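Side-chain contacts in transcriptional regulator (Pseudomonas aeruginosa, PDB 3E7Q), which probably acts as a TetR-family transcriptional repressor, binding regulatory DNA through an N-terminal helix-turn-helix domain: residues G57-V62 and G121-I126; E64-V69 and R128-S133; L76-I81 and Y134-A139. All blocks are in the same frame, centred on the assembly; numbering follows the deposited sequence.

Contact 1. Residues G57-V62 and G121-I126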
# COMPACT_ATOMS: atom_id res chain seq x y z
N GLY B 57 3.22 -26.24 -7.27
CA GLY B 57 1.86 -25.83 -6.97
C GLY B 57 1.69 -24.34 -7.16
O GLY B 57 2.56 -23.66 -7.73
N LYS B 58 0.55 -23.86 -6.69
CA LYS B 58 0.18 -22.49 -6.82
C LYS B 58 1.19 -21.60 -6.06
O LYS B 58 1.79 -20.72 -6.64
CB LYS B 58 -1.23 -22.29 -6.29
CG LYS B 58 -1.71 -20.85 -6.21
CD LYS B 58 -2.65 -20.77 -5.04
CE LYS B 58 -3.45 -19.52 -4.99
NZ LYS B 58 -4.69 -19.85 -4.25
N ASP B 59 1.42 -21.87 -4.79
CA ASP B 59 2.35 -21.02 -4.03
C ASP B 59 3.65 -20.76 -4.81
O ASP B 59 4.09 -19.65 -4.89
CB ASP B 59 2.64 -21.61 -2.64
CG ASP B 59 1.42 -21.67 -1.77
OD1 ASP B 59 0.34 -21.08 -2.13
OD2 ASP B 59 1.54 -22.34 -0.69
N ALA B 60 4.23 -21.82 -5.37
CA ALA B 60 5.46 -21.75 -6.11
C ALA B 60 5.36 -20.95 -7.42
O ALA B 60 6.30 -20.28 -7.81
CB ALA B 60 5.90 -23.13 -6.42
N LEU B 61 4.22 -21.01 -8.10
CA LEU B 61 3.99 -20.21 -9.30
C LEU B 61 3.87 -18.74 -8.94
O LEU B 61 4.36 -17.89 -9.65
CB LEU B 61 2.74 -20.68 -10.08
CG LEU B 61 2.94 -21.98 -10.85
CD1 LEU B 61 1.58 -22.66 -11.22
CD2 LEU B 61 3.80 -21.73 -12.10
N VAL B 62 3.22 -18.45 -7.83
CA VAL B 62 3.01 -17.04 -7.42
C VAL B 62 4.35 -16.42 -6.93
O VAL B 62 4.69 -15.32 -7.38
CB VAL B 62 1.88 -16.92 -6.37
CG1 VAL B 62 1.86 -15.56 -5.74
CG2 VAL B 62 0.48 -17.26 -6.99
N GLY B 121 1.35 -12.76 4.29
CA GLY B 121 1.13 -13.08 5.71
C GLY B 121 0.84 -14.55 6.04
O GLY B 121 1.13 -15.03 7.18
N SER B 122 0.24 -15.24 5.07
CA SER B 122 -0.11 -16.64 5.20
C SER B 122 0.79 -17.62 4.47
O SER B 122 0.74 -18.79 4.77
CB SER B 122 -1.55 -16.83 4.72
OG SER B 122 -1.74 -16.29 3.42
N ILE B 123 1.60 -17.20 3.49
CA ILE B 123 2.46 -18.16 2.77
C ILE B 123 3.91 -17.75 2.98
O ILE B 123 4.33 -16.71 2.44
CB ILE B 123 2.20 -18.20 1.23
CG1 ILE B 123 0.69 -18.31 0.90
CG2 ILE B 123 3.10 -19.26 0.56
CD1 ILE B 123 0.10 -19.76 0.86
N GLU B 124 4.68 -18.56 3.71
CA GLU B 124 6.00 -18.12 4.19
C GLU B 124 6.98 -17.90 3.05
O GLU B 124 7.78 -16.96 3.12
CB GLU B 124 6.61 -19.01 5.32
CG GLU B 124 7.41 -18.13 6.47
CD GLU B 124 8.98 -18.38 6.61
OE1 GLU B 124 9.71 -18.51 5.60
OE2 GLU B 124 9.51 -18.44 7.76
N ALA B 125 6.89 -18.73 2.00
CA ALA B 125 7.69 -18.58 0.80
C ALA B 125 7.49 -17.23 0.12
O ALA B 125 8.47 -16.61 -0.32
CB ALA B 125 7.41 -19.78 -0.22
N ILE B 126 6.25 -16.76 0.07
CA ILE B 126 5.94 -15.44 -0.47
C ILE B 126 6.42 -14.32 0.46
O ILE B 126 6.96 -13.29 -0.01
CB ILE B 126 4.42 -15.32 -0.79
CG1 ILE B 126 4.10 -16.40 -1.86
CG2 ILE B 126 4.09 -13.89 -1.19
CD1 ILE B 126 2.61 -16.52 -2.31
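Asp59, in the first turn of helix 58-82, lays its carboxylate against the side chain of Ile123, the residue at the N-cap position of helix 124-152. Followed outward, the aspartate meets the isoleucine at every step. Its CB lies 4.0 Å from Ile123 CG2, and CG is close to both branches, with Ile123 CD1 at 3.5 Å. At the end Asp59 OD1 and OD2 are each 3.3 Å from that same CD1, so the methyl stands equally far from both oxygens, oblique to the carboxylate plane, while OD2 also approaches Ile123 CG2. Both branches come from one side of the carboxylate, CG2 above Asp59 CG and CD1 slanting in toward the two oxygens. No hydrogen bond crosses here; the carboxylate packs on hydrocarbon, a van der Waals fit of a partly exposed position. Phe32 of helix 12-34 touches both Asp59 and Ile123, and it reaches Ile126 as well. In the TetR fold this is the junction of the two domains: helix 58-82 leads out of the DNA-binding part, whose predicted helix-turn-helix spans residues 36-55, and helix 124-152 belongs to the regulatory core. Further in, the contact becomes wholly apolar. Ile126 sends out an extended chain (chi2 178°), and its terminal CD1 lands 3.6 Å from Val62 CG1 and 4.1 Å from Val62 CB. Val62 CG1 is the branch anti to the backbone N (chi1 168°), and it alone of the two valine methyls comes this close. Both residues are buried, and helix 110-120 closes over them: Phe116 packs on Val62, Ala119 and Val120 on Ile126.

Contact 2. Residues E64-V69 and R128-S133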
# COMPACT_ATOMS: atom_id res chain seq x y z
N GLU B 64 7.28 -17.39 -7.97
CA GLU B 64 8.04 -17.13 -9.20
C GLU B 64 7.62 -15.83 -9.92
O GLU B 64 8.48 -15.06 -10.39
CB GLU B 64 7.93 -18.26 -10.21
CG GLU B 64 9.04 -19.32 -10.21
CD GLU B 64 10.47 -18.77 -10.38
OE1 GLU B 64 10.99 -18.68 -11.54
OE2 GLU B 64 11.09 -18.49 -9.33
N ALA B 65 6.32 -15.61 -10.05
CA ALA B 65 5.81 -14.32 -10.58
C ALA B 65 6.25 -13.09 -9.74
O ALA B 65 6.60 -12.05 -10.31
CB ALA B 65 4.31 -14.34 -10.73
N TYR B 66 6.18 -13.23 -8.41
CA TYR B 66 6.57 -12.20 -7.47
C TYR B 66 8.05 -11.87 -7.67
O TYR B 66 8.40 -10.74 -7.80
CB TYR B 66 6.31 -12.66 -6.00
CG TYR B 66 6.31 -11.58 -4.88
CD1 TYR B 66 6.49 -10.22 -5.14
CD2 TYR B 66 6.08 -11.93 -3.59
CE1 TYR B 66 6.48 -9.28 -4.14
CE2 TYR B 66 6.05 -11.01 -2.57
CZ TYR B 66 6.24 -9.69 -2.84
OH TYR B 66 6.22 -8.77 -1.81
N LEU B 67 8.88 -12.90 -7.77
CA LEU B 67 10.31 -12.73 -8.02
C LEU B 67 10.67 -12.06 -9.33
O LEU B 67 11.63 -11.26 -9.38
CB LEU B 67 11.02 -14.09 -7.94
CG LEU B 67 11.64 -14.41 -6.59
CD1 LEU B 67 12.01 -15.89 -6.46
CD2 LEU B 67 12.90 -13.48 -6.30
N ALA B 68 9.97 -12.45 -10.39
CA ALA B 68 10.10 -11.83 -11.70
C ALA B 68 9.72 -10.35 -11.60
O ALA B 68 10.43 -9.53 -12.11
CB ALA B 68 9.22 -12.54 -12.75
N VAL B 69 8.62 -10.02 -10.94
CA VAL B 69 8.09 -8.67 -10.98
C VAL B 69 9.06 -7.72 -10.21
O VAL B 69 9.52 -6.67 -10.76
CB VAL B 69 6.65 -8.59 -10.47
CG1 VAL B 69 6.27 -7.22 -10.10
CG2 VAL B 69 5.66 -9.10 -11.50
N ARG B 128 9.02 -14.61 2.30
CA ARG B 128 10.44 -14.52 2.17
C ARG B 128 10.84 -13.79 0.87
O ARG B 128 11.89 -13.14 0.84
CB ARG B 128 11.09 -15.90 2.23
CG ARG B 128 10.85 -16.70 3.52
CD ARG B 128 11.78 -17.97 3.57
NE ARG B 128 11.60 -18.92 2.44
CZ ARG B 128 10.80 -20.01 2.41
NH1 ARG B 128 10.02 -20.37 3.44
NH2 ARG B 128 10.75 -20.77 1.30
N VAL B 129 10.02 -13.89 -0.19
CA VAL B 129 10.25 -13.08 -1.38
C VAL B 129 10.09 -11.61 -0.99
O VAL B 129 10.96 -10.82 -1.30
CB VAL B 129 9.34 -13.43 -2.58
CG1 VAL B 129 9.57 -12.39 -3.74
CG2 VAL B 129 9.60 -14.83 -3.03
N HIS B 130 9.05 -11.26 -0.26
CA HIS B 130 8.89 -9.90 0.19
C HIS B 130 10.07 -9.36 1.00
O HIS B 130 10.57 -8.28 0.74
CB HIS B 130 7.62 -9.70 1.04
CG HIS B 130 7.56 -8.31 1.63
ND1 HIS B 130 7.22 -7.21 0.87
CD2 HIS B 130 7.94 -7.84 2.84
CE1 HIS B 130 7.31 -6.12 1.63
NE2 HIS B 130 7.76 -6.48 2.83
N ASP B 131 10.50 -10.11 1.99
CA ASP B 131 11.55 -9.64 2.89
C ASP B 131 12.83 -9.40 2.12
O ASP B 131 13.49 -8.35 2.32
CB ASP B 131 11.78 -10.63 4.03
CG ASP B 131 10.59 -10.74 4.93
OD1 ASP B 131 9.74 -9.84 4.91
OD2 ASP B 131 10.48 -11.76 5.65
N HIS B 132 13.15 -10.33 1.24
CA HIS B 132 14.35 -10.25 0.48
C HIS B 132 14.38 -9.05 -0.47
O HIS B 132 15.40 -8.35 -0.59
CB HIS B 132 14.57 -11.54 -0.32
CG HIS B 132 15.68 -11.45 -1.33
ND1 HIS B 132 17.01 -11.56 -0.98
CD2 HIS B 132 15.66 -11.24 -2.67
CE1 HIS B 132 17.76 -11.40 -2.06
NE2 HIS B 132 16.97 -11.21 -3.10
N SER B 133 13.27 -8.83 -1.17
CA SER B 133 13.24 -7.85 -2.20
C SER B 133 13.10 -6.47 -1.62
O SER B 133 13.61 -5.50 -2.18
CB SER B 133 12.11 -8.09 -3.21
OG SER B 133 10.84 -7.73 -2.70
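Two long helices of the TetR fold, 58-82 and 124-152, run side by side here, and Tyr66 and Val129 form the centre of their meeting. The segment axes approach to 10.1 Å at 14°, nearly parallel. Val129 CG1 sits over one face of the Tyr66 ring in a CH-pi contact, 3.8 Å from the centroid and shifted toward the CG-CD2 side, where CD2 is 3.5 Å away. The same methyl and its partner CG2 both lie 4.1 Å from Leu67 CG, on the exposed side. Because Tyr66 CG is anti to the backbone N (chi1 -164°), the ring reaches across to helix 124-152 and brings its hydroxyl to the edge of the His130 imidazole. His130 ND1 donates to Tyr66 OH at 3.3 Å, a long bond bent to 141° at the hydrogen, with the oxygen in the imidazole plane. The far nitrogen, NE2, is hydrogen-bonded to Glu176 OE2 of the second subunit, so this histidine bridges the intrachain packing and the dimer interface. Phe116 stacks on Tyr66 from helix 110-120. The contact belongs to the all-helical ligand-binding and dimerisation domain of TetR-family regulators, with helix 124-152 next to helix 159-179 of the second subunit.

Contact 3. Residues L76-I81 and Y134-A139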
# COMPACT_ATOMS: atom_id res chain seq x y z
N LEU B 76 15.44 -1.95 -13.23
CA LEU B 76 15.20 -0.65 -13.80
C LEU B 76 15.70 0.41 -12.82
O LEU B 76 16.27 1.39 -13.24
CB LEU B 76 13.72 -0.46 -14.12
CG LEU B 76 13.17 -1.26 -15.28
CD1 LEU B 76 11.69 -0.89 -15.42
CD2 LEU B 76 13.97 -1.05 -16.61
N LEU B 77 15.45 0.21 -11.52
CA LEU B 77 15.87 1.19 -10.50
C LEU B 77 17.41 1.26 -10.34
O LEU B 77 17.95 2.34 -10.17
CB LEU B 77 15.17 0.93 -9.18
CG LEU B 77 13.65 1.23 -9.23
CD1 LEU B 77 12.94 0.87 -7.93
CD2 LEU B 77 13.37 2.69 -9.66
N ARG B 78 18.09 0.11 -10.40
CA ARG B 78 19.55 0.08 -10.40
C ARG B 78 20.09 0.76 -11.61
O ARG B 78 21.09 1.45 -11.51
CB ARG B 78 20.13 -1.34 -10.38
CG ARG B 78 20.11 -1.95 -8.99
CD ARG B 78 20.64 -3.43 -8.93
NE ARG B 78 20.53 -3.88 -7.54
CZ ARG B 78 19.80 -4.91 -7.10
NH1 ARG B 78 19.13 -5.71 -7.95
NH2 ARG B 78 19.75 -5.15 -5.79
N GLY B 79 19.45 0.52 -12.75
CA GLY B 79 19.86 1.11 -14.02
C GLY B 79 19.87 2.63 -13.94
O GLY B 79 20.82 3.27 -14.39
N ALA B 80 18.80 3.18 -13.35
CA ALA B 80 18.62 4.61 -13.28
C ALA B 80 19.70 5.25 -12.37
O ALA B 80 20.29 6.26 -12.75
CB ALA B 80 17.22 4.94 -12.83
N ILE B 81 20.01 4.62 -11.23
CA ILE B 81 21.17 5.02 -10.39
C ILE B 81 22.57 4.89 -11.08
O ILE B 81 23.40 5.82 -11.01
CB ILE B 81 21.13 4.33 -9.02
CG1 ILE B 81 19.96 4.87 -8.20
CG2 ILE B 81 22.44 4.51 -8.26
CD1 ILE B 81 19.77 4.15 -6.90
N TYR B 134 12.31 -6.35 -0.56
CA TYR B 134 12.26 -5.10 0.18
C TYR B 134 13.67 -4.78 0.78
O TYR B 134 14.12 -3.65 0.76
CB TYR B 134 11.13 -5.17 1.24
CG TYR B 134 10.94 -3.92 2.13
CD1 TYR B 134 10.60 -2.67 1.60
CD2 TYR B 134 11.09 -4.02 3.53
CE1 TYR B 134 10.45 -1.55 2.43
CE2 TYR B 134 10.95 -2.95 4.35
CZ TYR B 134 10.63 -1.70 3.81
OH TYR B 134 10.47 -0.66 4.72
N GLY B 135 14.36 -5.78 1.29
CA GLY B 135 15.75 -5.65 1.72
C GLY B 135 16.71 -5.07 0.66
O GLY B 135 17.54 -4.22 0.95
N GLU B 136 16.54 -5.51 -0.57
CA GLU B 136 17.39 -5.10 -1.67
C GLU B 136 17.03 -3.68 -2.13
O GLU B 136 17.91 -2.93 -2.48
CB GLU B 136 17.28 -6.08 -2.83
CG GLU B 136 17.80 -7.44 -2.49
CD GLU B 136 19.27 -7.47 -2.00
OE1 GLU B 136 20.13 -6.69 -2.52
OE2 GLU B 136 19.57 -8.27 -1.06
N TYR B 137 15.75 -3.37 -2.14
CA TYR B 137 15.25 -2.07 -2.50
C TYR B 137 15.81 -0.99 -1.54
O TYR B 137 16.42 0.05 -1.95
CB TYR B 137 13.71 -2.13 -2.52
CG TYR B 137 13.02 -0.85 -2.92
CD1 TYR B 137 12.77 -0.56 -4.26
CD2 TYR B 137 12.60 0.05 -1.97
CE1 TYR B 137 12.13 0.59 -4.62
CE2 TYR B 137 12.00 1.25 -2.32
CZ TYR B 137 11.77 1.52 -3.64
OH TYR B 137 11.11 2.66 -3.97
N ARG B 138 15.64 -1.25 -0.25
CA ARG B 138 16.22 -0.39 0.80
C ARG B 138 17.77 -0.30 0.77
O ARG B 138 18.29 0.76 1.05
CB ARG B 138 15.74 -0.80 2.21
CG ARG B 138 14.30 -0.41 2.50
CD ARG B 138 13.88 -0.76 3.90
NE ARG B 138 13.87 -2.23 4.07
CZ ARG B 138 14.51 -2.90 5.02
NH1 ARG B 138 15.20 -2.30 5.96
NH2 ARG B 138 14.45 -4.21 5.03
N ALA B 139 18.47 -1.41 0.54
CA ALA B 139 19.94 -1.43 0.47
C ALA B 139 20.37 -0.44 -0.62
O ALA B 139 21.33 0.30 -0.42
CB ALA B 139 20.50 -2.84 0.16
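Leu77 and Tyr137 make the close part of this contact. Leu77 CD1 comes to 3.4 Å from Tyr137 CE1 and 3.9 Å from Tyr137 CD1, near the plane of the ring, so the methyl abuts the edge of the tyrosine and does not lie over a face. Tyr137 CG is anti to the backbone N (chi1 -178°), which brings the ring toward the leucine. Leu77 is buried, and its extended chain (chi2 176°) carries CD1 out toward the ring, the nearest CA atoms, of Leu77 and Tyr137, being 8.7 Å apart.

The other side is looser and polar. Arg78 stretches from CG to NE and hands its guanidinium to Glu136, whose chain is bent at CG. Arg78 NH2 and Glu136 OE1 stand 3.6 Å apart, a long salt bridge without a hydrogen bond. The oxygen approaches the guanidinium at its edge, but the two planar groups are turned 50° from each other, a less matched pairing than a coplanar, two-pronged one. Arg78 NH2 also passes 4.0 Å from Glu136 CB. Both residues are partly exposed, so water probably weakens this attraction.

Neighbouring helices complete the close side: Phe95 and Ala98 of helix 88-99 and Leu104 of helix 102-105 pack on Leu77, while Ser167 and Leu170 of helix 159-179 press on Tyr137. The contact thus joins helices 58-82 and 124-152 within the all-helical regulatory domain, and Leu140, one turn further along helix 124-152, touches Arg78.

Overall arrangement
All three contacts join helix 58-82 to helix 124-152, at successive points along both. Contact 1 lies at the helix starts, its centre about 17 Å from the centre of the chain; the centres of contacts 2 and 3 are about 8 Å and about 9 Å from it. Contact 2 is the buried one and is mainly aromatic and apolar, with one hydrogen bond whose histidine also reaches the second subunit. The other two are partly buried: contact 1 sets a carboxylate against hydrocarbon, contact 3 adds a long salt bridge. Contacts 1 and 2 touch directly through Ile126 and Tyr66; contacts 1 and 3 do not.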